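Local atomic coordinates of aldehyde dehydrogenase (Listeria monocytogenes, PDB entry 3K9D), a protein that probably oxidises aldehydes, or acts on another oxo group, with NAD or NADP as electron acceptor. Residues G288-R293 / N312-T317; A282-L287 / I336-E341; T330-K335 / S362-Y367. One frame throughout, in Å; residues are numbered along the deposited sequence.

Interaction 1: G288-R293 / N312-T317; sequences GKFILR and NLAGLT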
loop_
_atom_site.group_PDB
_atom_site.type_symbol
_atom_site.label_atom_id
_atom_site.label_comp_id
_atom_site.label_asym_id
_atom_site.label_seq_id
_atom_site.Cartn_x
_atom_site.Cartn_y
_atom_site.Cartn_z
ATOM N N GLY A 288 -7.328 25.989 -27.683
ATOM C CA GLY A 288 -6.062 25.569 -27.072
ATOM C C GLY A 288 -5.373 26.656 -26.253
ATOM O O GLY A 288 -4.867 26.396 -25.154
ATOM N N LYS A 289 -5.357 27.876 -26.790
ATOM C CA LYS A 289 -4.848 29.054 -26.067
ATOM C C LYS A 289 -5.650 29.333 -24.791
ATOM O O LYS A 289 -5.074 29.638 -23.744
ATOM C CB LYS A 289 -4.838 30.285 -26.982
ATOM C CG LYS A 289 -3.798 30.224 -28.103
ATOM C CD LYS A 289 -3.839 31.472 -28.975
ATOM C CE LYS A 289 -2.801 31.403 -30.073
ATOM N NZ LYS A 289 -3.046 32.414 -31.146
ATOM N N PHE A 290 -6.972 29.189 -24.866
ATOM C CA PHE A 290 -7.840 29.366 -23.686
ATOM C C PHE A 290 -7.690 28.279 -22.597
ATOM O O PHE A 290 -7.649 28.590 -21.397
ATOM C CB PHE A 290 -9.310 29.492 -24.106
ATOM C CG PHE A 290 -10.240 29.708 -22.953
ATOM C CD1 PHE A 290 -10.343 30.964 -22.353
ATOM C CD2 PHE A 290 -10.994 28.654 -22.444
ATOM C CE1 PHE A 290 -11.192 31.173 -21.255
ATOM C CE2 PHE A 290 -11.850 28.850 -21.361
ATOM C CZ PHE A 290 -11.939 30.111 -20.758
ATOM N N ILE A 291 -7.638 27.018 -23.028
ATOM C CA ILE A 291 -7.493 25.852 -22.155
ATOM C C ILE A 291 -6.162 25.839 -21.364
ATOM O O ILE A 291 -6.150 25.549 -20.153
ATOM C CB ILE A 291 -7.606 24.525 -22.973
ATOM C CG1 ILE A 291 -9.043 24.215 -23.385
ATOM C CG2 ILE A 291 -7.110 23.342 -22.176
ATOM C CD1 ILE A 291 -9.133 22.954 -24.265
ATOM N N LEU A 292 -5.054 26.148 -22.043
ATOM C CA LEU A 292 -3.737 26.100 -21.408
ATOM C C LEU A 292 -3.335 27.454 -20.816
ATOM O O LEU A 292 -3.168 28.433 -21.547
ATOM C CB LEU A 292 -2.670 25.590 -22.380
ATOM C CG LEU A 292 -1.243 25.445 -21.817
ATOM C CD1 LEU A 292 -1.147 24.329 -20.780
ATOM C CD2 LEU A 292 -0.214 25.246 -22.916
ATOM N N ARG A 293 -3.197 27.480 -19.488
ATOM C CA ARG A 293 -2.769 28.651 -18.719
ATOM C C ARG A 293 -1.256 28.893 -18.880
ATOM O O ARG A 293 -0.512 27.950 -19.190
ATOM C CB ARG A 293 -3.153 28.467 -17.232
ATOM C CG ARG A 293 -4.300 29.366 -16.770
ATOM C CD ARG A 293 -5.368 28.623 -15.982
ATOM N NE ARG A 293 -5.289 28.799 -14.532
ATOM C CZ ARG A 293 -5.200 27.796 -13.660
ATOM N NH1 ARG A 293 -5.145 28.033 -12.362
ATOM N NH2 ARG A 293 -5.176 26.544 -14.086
ATOM N N ASN A 312 -18.578 29.815 -25.583
ATOM C CA ASN A 312 -18.716 31.223 -25.241
ATOM C C ASN A 312 -17.464 31.778 -24.569
ATOM O O ASN A 312 -17.009 32.866 -24.916
ATOM C CB ASN A 312 -19.925 31.446 -24.319
ATOM C CG ASN A 312 -21.256 31.371 -25.060
ATOM O OD1 ASN A 312 -21.307 31.409 -26.299
ATOM N ND2 ASN A 312 -22.349 31.274 -24.297
ATOM N N LEU A 313 -16.919 31.023 -23.610
ATOM C CA LEU A 313 -15.694 31.407 -22.900
ATOM C C LEU A 313 -14.500 31.589 -23.851
ATOM O O LEU A 313 -13.714 32.539 -23.710
ATOM C CB LEU A 313 -15.361 30.387 -21.800
ATOM C CG LEU A 313 -16.166 30.451 -20.498
ATOM C CD1 LEU A 313 -15.861 29.222 -19.640
ATOM C CD2 LEU A 313 -15.864 31.729 -19.727
ATOM N N ALA A 314 -14.401 30.707 -24.841
ATOM C CA ALA A 314 -13.281 30.702 -25.779
ATOM C C ALA A 314 -13.557 31.558 -27.008
ATOM O O ALA A 314 -12.703 31.673 -27.896
ATOM C CB ALA A 314 -12.945 29.275 -26.194
ATOM N N GLY A 315 -14.754 32.144 -27.061
ATOM C CA GLY A 315 -15.157 33.001 -28.169
ATOM C C GLY A 315 -15.417 32.230 -29.446
ATOM O O GLY A 315 -15.252 32.762 -30.543
ATOM N N LEU A 316 -15.811 30.964 -29.302
ATOM C CA LEU A 316 -16.180 30.125 -30.437
ATOM C C LEU A 316 -17.684 30.199 -30.659
ATOM O O LEU A 316 -18.451 30.450 -29.717
ATOM C CB LEU A 316 -15.778 28.663 -30.194
ATOM C CG LEU A 316 -14.327 28.215 -29.950
ATOM C CD1 LEU A 316 -14.275 26.699 -29.999
ATOM C CD2 LEU A 316 -13.325 28.799 -30.949
ATOM N N THR A 317 -18.087 29.987 -31.910
ATOM C CA THR A 317 -19.490 29.870 -32.298
ATOM C C THR A 317 -19.685 28.452 -32.810
ATOM O O THR A 317 -19.106 28.064 -33.822
ATOM C CB THR A 317 -19.888 30.892 -33.412
ATOM O OG1 THR A 317 -19.717 32.229 -32.923
ATOM C CG2 THR A 317 -21.333 30.697 -33.821
#

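Interaction 2: A282-L287 / I336-E341; sequences AEAVQL and IPYSRE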
loop_
_atom_site.group_PDB
_atom_site.type_symbol
_atom_site.label_atom_id
_atom_site.label_comp_id
_atom_site.label_asym_id
_atom_site.label_seq_id
_atom_site.Cartn_x
_atom_site.Cartn_y
_atom_site.Cartn_z
ATOM N N ALA A 282 -8.111 26.814 -36.892
ATOM C CA ALA A 282 -8.122 28.091 -36.171
ATOM C C ALA A 282 -8.928 28.032 -34.864
ATOM O O ALA A 282 -8.494 28.564 -33.842
ATOM C CB ALA A 282 -8.621 29.220 -37.077
ATOM N N GLU A 283 -10.084 27.368 -34.895
ATOM C CA GLU A 283 -10.905 27.190 -33.694
ATOM C C GLU A 283 -10.206 26.309 -32.660
ATOM O O GLU A 283 -10.302 26.573 -31.468
ATOM C CB GLU A 283 -12.244 26.545 -34.043
ATOM C CG GLU A 283 -13.127 27.398 -34.931
ATOM C CD GLU A 283 -14.394 26.693 -35.322
ATOM O OE1 GLU A 283 -14.332 25.505 -35.698
ATOM O OE2 GLU A 283 -15.455 27.335 -35.249
ATOM N N ALA A 284 -9.532 25.254 -33.132
ATOM C CA ALA A 284 -8.757 24.361 -32.274
ATOM C C ALA A 284 -7.601 25.106 -31.611
ATOM O O ALA A 284 -7.328 24.893 -30.441
ATOM C CB ALA A 284 -8.236 23.179 -33.067
ATOM N N VAL A 285 -6.937 25.974 -32.368
ATOM C CA VAL A 285 -5.871 26.830 -31.831
ATOM C C VAL A 285 -6.412 27.838 -30.812
ATOM O O VAL A 285 -5.796 28.058 -29.760
ATOM C CB VAL A 285 -5.103 27.561 -32.961
ATOM C CG1 VAL A 285 -4.222 28.673 -32.403
ATOM C CG2 VAL A 285 -4.252 26.580 -33.741
ATOM N N GLN A 286 -7.567 28.434 -31.117
ATOM C CA GLN A 286 -8.209 29.397 -30.225
ATOM C C GLN A 286 -8.580 28.780 -28.888
ATOM O O GLN A 286 -8.288 29.350 -27.851
ATOM C CB GLN A 286 -9.451 30.009 -30.872
ATOM C CG GLN A 286 -9.943 31.275 -30.179
ATOM C CD GLN A 286 -10.883 32.098 -31.045
ATOM O OE1 GLN A 286 -11.502 33.057 -30.573
ATOM N NE2 GLN A 286 -10.991 31.729 -32.321
ATOM N N LEU A 287 -9.216 27.606 -28.928
ATOM C CA LEU A 287 -9.603 26.884 -27.717
ATOM C C LEU A 287 -8.367 26.390 -26.954
ATOM O O LEU A 287 -8.353 26.405 -25.726
ATOM C CB LEU A 287 -10.563 25.726 -28.060
ATOM C CG LEU A 287 -11.106 24.857 -26.923
ATOM C CD1 LEU A 287 -11.918 25.667 -25.935
ATOM C CD2 LEU A 287 -11.896 23.670 -27.428
ATOM N N ILE A 336 1.051 21.060 -25.158
ATOM C CA ILE A 336 -0.021 20.625 -26.067
ATOM C C ILE A 336 -1.276 20.268 -25.235
ATOM O O ILE A 336 -1.425 19.136 -24.767
ATOM C CB ILE A 336 0.461 19.475 -27.014
ATOM C CG1 ILE A 336 1.324 20.029 -28.158
ATOM C CG2 ILE A 336 -0.694 18.769 -27.680
ATOM C CD1 ILE A 336 2.800 20.161 -27.877
ATOM N N PRO A 337 -2.168 21.256 -25.017
ATOM C CA PRO A 337 -3.372 21.087 -24.176
ATOM C C PRO A 337 -4.314 19.912 -24.535
ATOM O O PRO A 337 -4.888 19.304 -23.631
ATOM C CB PRO A 337 -4.097 22.434 -24.322
ATOM C CG PRO A 337 -3.535 23.053 -25.555
ATOM C CD PRO A 337 -2.085 22.631 -25.540
ATOM N N TYR A 338 -4.450 19.577 -25.816
ATOM C CA TYR A 338 -5.314 18.441 -26.226
ATOM C C TYR A 338 -4.784 17.054 -25.846
ATOM O O TYR A 338 -5.562 16.093 -25.722
ATOM C CB TYR A 338 -5.641 18.501 -27.725
ATOM C CG TYR A 338 -6.455 19.715 -28.072
ATOM C CD1 TYR A 338 -7.696 19.935 -27.468
ATOM C CD2 TYR A 338 -5.983 20.658 -28.982
ATOM C CE1 TYR A 338 -8.448 21.067 -27.769
ATOM C CE2 TYR A 338 -6.725 21.797 -29.276
ATOM C CZ TYR A 338 -7.961 21.986 -28.671
ATOM O OH TYR A 338 -8.713 23.106 -28.963
ATOM N N SER A 339 -3.469 16.959 -25.643
ATOM C CA SER A 339 -2.825 15.721 -25.215
ATOM C C SER A 339 -2.903 15.510 -23.704
ATOM O O SER A 339 -2.300 14.573 -23.175
ATOM C CB SER A 339 -1.359 15.693 -25.669
ATOM O OG SER A 339 -0.558 16.585 -24.896
ATOM N N ARG A 340 -3.662 16.367 -23.019
ATOM C CA ARG A 340 -3.747 16.379 -21.554
ATOM C C ARG A 340 -5.193 16.308 -21.042
ATOM O O ARG A 340 -6.153 16.356 -21.824
ATOM C CB ARG A 340 -3.034 17.623 -20.998
ATOM C CG ARG A 340 -1.554 17.756 -21.441
ATOM C CD ARG A 340 -0.885 18.995 -20.878
ATOM N NE ARG A 340 -1.137 19.151 -19.443
ATOM C CZ ARG A 340 -0.775 20.217 -18.729
ATOM N NH1 ARG A 340 -1.039 20.271 -17.427
ATOM N NH2 ARG A 340 -0.147 21.229 -19.310
ATOM N N GLU A 341 -5.346 16.182 -19.727
ATOM C CA GLU A 341 -6.644 15.924 -19.130
ATOM C C GLU A 341 -7.534 17.167 -19.202
ATOM O O GLU A 341 -7.197 18.225 -18.670
ATOM C CB GLU A 341 -6.478 15.408 -17.701
ATOM C CG GLU A 341 -7.778 15.205 -16.935
ATOM C CD GLU A 341 -7.528 15.093 -15.451
ATOM O OE1 GLU A 341 -7.079 16.090 -14.840
ATOM O OE2 GLU A 341 -7.765 14.008 -14.896
#

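Interaction 3: T330-K335 / S362-Y367; sequences TKVGAK and SMDILY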
loop_
_atom_site.group_PDB
_atom_site.type_symbol
_atom_site.label_atom_id
_atom_site.label_comp_id
_atom_site.label_asym_id
_atom_site.label_seq_id
_atom_site.Cartn_x
_atom_site.Cartn_y
_atom_site.Cartn_z
ATOM N N THR A 330 -1.729 16.188 -33.564
ATOM C CA THR A 330 -0.587 15.406 -34.081
ATOM C C THR A 330 0.540 15.209 -33.038
ATOM O O THR A 330 1.412 14.343 -33.196
ATOM C CB THR A 330 0.042 16.076 -35.334
ATOM O OG1 THR A 330 0.690 17.299 -34.956
ATOM C CG2 THR A 330 -0.994 16.384 -36.408
ATOM N N LYS A 331 0.512 16.020 -31.985
ATOM C CA LYS A 331 1.612 16.122 -31.026
ATOM C C LYS A 331 1.197 15.687 -29.617
ATOM O O LYS A 331 0.011 15.617 -29.293
ATOM C CB LYS A 331 2.124 17.569 -30.972
ATOM C CG LYS A 331 2.910 18.009 -32.193
ATOM C CD LYS A 331 3.141 19.522 -32.208
ATOM C CE LYS A 331 4.342 19.935 -31.361
ATOM N NZ LYS A 331 4.648 21.398 -31.488
ATOM N N VAL A 332 2.202 15.407 -28.790
ATOM C CA VAL A 332 2.041 15.057 -27.380
ATOM C C VAL A 332 3.006 15.947 -26.572
ATOM O O VAL A 332 4.128 16.180 -26.998
ATOM C CB VAL A 332 2.365 13.548 -27.140
ATOM C CG1 VAL A 332 2.202 13.182 -25.697
ATOM C CG2 VAL A 332 1.471 12.651 -27.985
ATOM N N GLY A 333 2.583 16.456 -25.419
ATOM C CA GLY A 333 3.497 17.269 -24.608
ATOM C C GLY A 333 2.821 18.254 -23.679
ATOM O O GLY A 333 1.648 18.572 -23.863
ATOM N N ALA A 334 3.573 18.749 -22.691
ATOM C CA ALA A 334 3.029 19.671 -21.675
ATOM C C ALA A 334 2.458 20.955 -22.293
ATOM O O ALA A 334 1.481 21.516 -21.789
ATOM C CB ALA A 334 4.096 20.003 -20.630
ATOM N N LYS A 335 3.075 21.373 -23.401
ATOM C CA LYS A 335 2.713 22.563 -24.183
ATOM C C LYS A 335 1.584 22.280 -25.187
ATOM O O LYS A 335 1.230 23.152 -25.994
ATOM C CB LYS A 335 3.925 23.070 -24.983
ATOM C CG LYS A 335 5.316 22.903 -24.351
ATOM C CD LYS A 335 6.070 21.700 -24.931
ATOM C CE LYS A 335 6.344 20.625 -23.876
ATOM N NZ LYS A 335 7.359 21.071 -22.866
ATOM N N SER A 362 -0.322 5.797 -28.148
ATOM C CA SER A 362 -1.045 5.723 -26.859
ATOM C C SER A 362 -0.073 5.724 -25.675
ATOM O O SER A 362 -0.267 6.476 -24.720
ATOM C CB SER A 362 -1.936 4.494 -26.788
ATOM O OG SER A 362 -2.972 4.548 -27.752
ATOM N N MET A 363 0.987 4.915 -25.767
ATOM C CA MET A 363 2.067 4.893 -24.758
ATOM C C MET A 363 2.725 6.269 -24.582
ATOM O O MET A 363 2.953 6.698 -23.446
ATOM C CB MET A 363 3.135 3.828 -25.082
ATOM C CG MET A 363 2.629 2.386 -25.058
ATOM S SD MET A 363 3.882 1.076 -25.250
ATOM C CE MET A 363 4.648 1.531 -26.784
ATOM N N ASP A 364 2.978 6.959 -25.696
ATOM C CA ASP A 364 3.568 8.321 -25.713
ATOM C C ASP A 364 2.681 9.362 -25.017
ATOM O O ASP A 364 3.177 10.213 -24.259
ATOM C CB ASP A 364 3.857 8.768 -27.160
ATOM C CG ASP A 364 4.947 9.834 -27.251
ATOM O OD1 ASP A 364 5.710 10.007 -26.279
ATOM O OD2 ASP A 364 5.062 10.497 -28.308
ATOM N N ILE A 365 1.380 9.286 -25.291
ATOM C CA ILE A 365 0.355 10.079 -24.607
ATOM C C ILE A 365 0.417 9.815 -23.117
ATOM O O ILE A 365 0.600 10.747 -22.324
ATOM C CB ILE A 365 -1.090 9.737 -25.111
ATOM C CG1 ILE A 365 -1.357 10.332 -26.497
ATOM C CG2 ILE A 365 -2.148 10.249 -24.156
ATOM C CD1 ILE A 365 -2.571 9.717 -27.170
ATOM N N LEU A 366 0.284 8.542 -22.751
ATOM C CA LEU A 366 0.201 8.139 -21.355
ATOM C C LEU A 366 1.459 8.451 -20.563
ATOM O O LEU A 366 1.369 8.927 -19.435
ATOM C CB LEU A 366 -0.183 6.660 -21.237
ATOM C CG LEU A 366 -1.621 6.293 -21.655
ATOM C CD1 LEU A 366 -1.722 4.811 -21.866
ATOM C CD2 LEU A 366 -2.654 6.767 -20.626
ATOM N N TYR A 367 2.631 8.234 -21.160
ATOM C CA TYR A 367 3.886 8.485 -20.428
ATOM C C TYR A 367 4.117 9.956 -20.106
ATOM O O TYR A 367 4.706 10.270 -19.077
ATOM C CB TYR A 367 5.096 7.851 -21.120
ATOM C CG TYR A 367 5.199 6.362 -20.890
ATOM C CD1 TYR A 367 5.124 5.830 -19.601
ATOM C CD2 TYR A 367 5.372 5.485 -21.956
ATOM C CE1 TYR A 367 5.217 4.453 -19.386
ATOM C CE2 TYR A 367 5.453 4.113 -21.756
ATOM C CZ TYR A 367 5.383 3.604 -20.470
ATOM O OH TYR A 367 5.472 2.244 -20.275
#

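Interaction 1: G288-R293 / N312-T317
F290, near the end of helix 281-291, reaches across to L313, at the end of helix 307-313, and to A314, the next residue. Its CB already faces the other segment: F290 CB meets A314 CB at 4.2 Å. CG stands anti to the backbone N (chi1 -179°), which carries the ring outward from the helix and under the L313-A314 peptide. There the flanks of the ring diverge. On one flank CD1 and then CE1 run beneath the carbonyl, F290 CE1 coming to 3.8 Å from L313 O, which sits over one face; L313 C and A314 CA lie above that same face, displaced toward the rim. On the other flank F290 CE2 approaches L313 CB at 3.9 Å. The tip atom presses closest, F290 CZ lying 3.6 Å from L313 CB. L313 CD1 is a little further along, 4.2 Å from F290 CZ. Both helices lie in the long connection from strand 276-278 to the parallel strand 324-328. The second helix closes in a Schellman motif: G315 takes positive phi (72°), and G315 N makes a weak 3.2 Å bond back to N312 O. The L313-A314 peptide beside the ring immediately precedes this glycine. A314 also touches L287 one turn earlier on helix 281-291, while F290 packs on I302 and its backbone O accepts a hydrogen bond from N299 ND2.

Interaction 2: A282-L287 / I336-E341
The Y338 ring meets helix 281-291 at its hydroxyl end: A284 O lies at the edge, in the ring plane, and L287 CD2 is also at the edge, near that plane. Elsewhere the Y338 side chain packs on I291 and E329. Y338 OH donates a 2.7 Å hydrogen bond to A284 O, in the carbonyl plane and on a lone pair, with a C=O...OH angle of 122°. That bent approach leaves A284 O also facing G288 N in the next helical turn, and the phenol reaches the oxygen from the flank of the helix. L287 crosses the tyrosine at about a right angle. L287 CB comes to 3.3 Å from Y338 OH, and CG and CD2 follow slightly further off, so the hydroxyl is covered by aliphatic carbon beside its acceptor. A284 CB adds a looser contact, 4.3 Å from Y338 CE2. At the base of the ring a short 3-10 turn is braced by S339: S339 OG donates a 2.7 Å bond to I336 O, which also accepts from S339 N. The tyrosine thus links a turn in the connection from strand 324-328 to strand 346-352 with helix 281-291, in the preceding connection from strand 276-278 to strand 324-328, its side chain touching A327 of strand 324-328 and I346 and A348 of strand 346-352.

Interaction 3: T330-K335 / S362-Y367
V332 packs its two methyls on D364 and I365 of helix 355-368. The helix is part of a parallel alpha/beta fold built on a seven-stranded sheet, consistent with the core of the catalytic domain of aldehyde dehydrogenases; helix 355-368 follows strand 346-352 and leads to strand 374-378. V332 itself sits in the irregular connection between the neighbouring parallel strands 324-328 and 346-352. The backbones come close here, V332 CA lying 5.9 Å from I365 CA, and the valine fills the interval with both methyls. With chi1 at 180°, CG1 lies beside the carbonyl carbon and turns to the helix backbone, while CG2, beside the N, is turned to the side chains. Against I365 the valine crosses at about a right angle, V332 CG2 meeting the gamma methylene I365 CG1 at 3.9 Å. Against D364 the crossing is oblique: V332 CG2 passes D364 OD2 at 4.2 Å, a loose contact between methyl and carboxylate. Further cover for V332 comes from L361 and H368, a turn before and a turn after along the same helix face. K331 O, just before the valine in the chain, accepts a hydrogen bond from Y350 OH and so ties this connection to strand 346-352. The other methyl meets main-chain atoms of the helix: V332 CG1 lies 3.8 Å from I365 CA and 3.4 Å from D364 O, an oxygen hydrogen-bonded to H368 ND1.

Interactions 1 and 2 share helix 281-291 and their centres lie 9 Å apart; in sequence interaction 1 is nested within the loop that interaction 2 closes. They abut where G288 N lies 3.4 Å from Y338 OH. Interactions 2 and 3, with centres 13 Å apart, use neighbouring parts of one connection, and their segments alternate along the chain. R340 NH2 comes to 3.0 Å from A334 O and S339 OG to 3.2 Å from G333 N, both probable hydrogen bonds. Between interactions 1 and 3, 21 Å apart at their centres, L292 makes light contact with A334 and K335. All three are structural packing among the connections and helices that flank the parallel sheet.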